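Local coordinates for endo-1,3-beta-glucanase (Streptomyces sioyaensis, PDB 3DGT), which probably hydrolyses 1,3-beta-glucans at internal linkages, the deposited chain being the family 16 catalytic domain of a longer secreted protein that also carries a carbohydrate-binding module, at residues A[259-262]-A[263-266]. Numbering follows the deposited sequence.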
loop_
_atom_site.group_PDB
_atom_site.type_symbol
_atom_site.label_atom_id
_atom_site.label_comp_id
_atom_site.label_asym_id
_atom_site.label_seq_id
_atom_site.Cartn_x
_atom_site.Cartn_y
_atom_site.Cartn_z
ATOM N N ALA A 259 -7.286 -18.220 16.653
ATOM C CA ALA A 259 -8.616 -17.865 16.177
ATOM C C ALA A 259 -8.631 -17.146 14.833
ATOM O O ALA A 259 -9.676 -17.100 14.171
ATOM C CB ALA A 259 -9.318 -17.005 17.219
ATOM N N THR A 260 -7.498 -16.578 14.430
ATOM C CA THR A 260 -7.434 -15.880 13.143
ATOM C C THR A 260 -7.844 -16.816 12.011
ATOM O O THR A 260 -7.302 -17.914 11.882
ATOM C CB THR A 260 -6.021 -15.325 12.886
ATOM O OG1 THR A 260 -5.644 -14.506 13.990
ATOM C CG2 THR A 260 -5.970 -14.496 11.601
ATOM N N GLU A 261 -8.798 -16.366 11.200
ATOM C CA GLU A 261 -9.271 -17.136 10.045
ATOM C C GLU A 261 -8.507 -16.784 8.777
ATOM O O GLU A 261 -8.516 -15.633 8.367
ATOM C CB GLU A 261 -10.740 -16.842 9.769
ATOM C CG GLU A 261 -11.722 -17.499 10.676
ATOM C CD GLU A 261 -13.150 -17.210 10.261
ATOM O OE1 GLU A 261 -13.370 -16.539 9.216
ATOM O OE2 GLU A 261 -14.058 -17.665 10.966
ATOM N N PRO A 262 -7.887 -17.775 8.125
ATOM C CA PRO A 262 -7.288 -17.520 6.826
ATOM C C PRO A 262 -8.380 -17.406 5.764
ATOM O O PRO A 262 -9.563 -17.632 6.049
ATOM C CB PRO A 262 -6.462 -18.778 6.577
ATOM C CG PRO A 262 -7.275 -19.864 7.245
ATOM C CD PRO A 262 -7.753 -19.195 8.520
ATOM N N GLY A 263 -7.983 -17.053 4.550
ATOM C CA GLY A 263 -8.888 -17.169 3.413
ATOM C C GLY A 263 -9.740 -15.957 3.097
ATOM O O GLY A 263 -10.652 -16.044 2.266
ATOM N N HIS A 264 -9.445 -14.823 3.734
ATOM C CA HIS A 264 -10.164 -13.575 3.447
ATOM C C HIS A 264 -9.297 -12.652 2.605
ATOM O O HIS A 264 -8.377 -12.034 3.132
ATOM C CB HIS A 264 -10.598 -12.891 4.749
ATOM C CG HIS A 264 -11.517 -13.728 5.575
ATOM N ND1 HIS A 264 -12.856 -13.853 5.286
ATOM C CD2 HIS A 264 -11.289 -14.493 6.667
ATOM C CE1 HIS A 264 -13.423 -14.648 6.178
ATOM N NE2 HIS A 264 -12.493 -15.049 7.028
ATOM N N PRO A 265 -9.577 -12.572 1.287
ATOM C CA PRO A 265 -8.703 -11.769 0.426
ATOM C C PRO A 265 -8.881 -10.262 0.532
ATOM O O PRO A 265 -9.983 -9.782 0.800
ATOM C CB PRO A 265 -9.101 -12.216 -0.983
ATOM C CG PRO A 265 -10.561 -12.572 -0.856
ATOM C CD PRO A 265 -10.650 -13.237 0.517
ATOM N N MET A 266 -7.799 -9.526 0.296
ATOM C CA MET A 266 -7.946 -8.150 -0.156
ATOM C C MET A 266 -8.308 -8.249 -1.636
ATOM O O MET A 266 -7.666 -8.987 -2.392
ATOM C CB MET A 266 -6.656 -7.364 0.019
ATOM C CG MET A 266 -6.777 -5.926 -0.502
ATOM S SD MET A 266 -5.413 -4.857 -0.001
ATOM C CE MET A 266 -4.041 -5.601 -0.885
#
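E261 and H264, three residues apart, join their side chains round a bend in the loop that leads into strand 266-276. NE2 of H264 donates to OE1 of E261 at 2.8 Å, and the N-H...O angle of 164° makes the bond nearly straight. The carboxylate and the imidazole lie almost in one plane, 12° apart, and OE1 is met nearly along its C-O bond. CG of H264 stands anti to its carbonyl carbon (chi1 -61°), which swings the ring back along the preceding chain. There CD2 comes edge-on to the backbone O of E261 at 3.4 Å, while CB of E261 lies 3.7 Å from NE2 of H264. This inner side of the bend is the close-packed one: Y119 OH hydrogen-bonds E261 O, and H264 also touches V111. The fold is the curved beta-sandwich of glycoside hydrolase family 16, and this surface loop, away from the magnesium site, crosses from helix 247-250 to strand 266-276, which pairs antiparallel with strands 9-15, 68-74 and 99-107. G263 makes the turn possible with a positive phi, where a side chain would run into P262 O. Replacing the histidine by an alanine is likely to cost the E261 carboxylate its ring N-H partner and let it turn about its own torsions. The outer side is looser: the bond from CA to CB of P262 points away from the following residues. P262 and E261 are both exposed, though P262 also leans on W80 and R74 of the neighbouring strands.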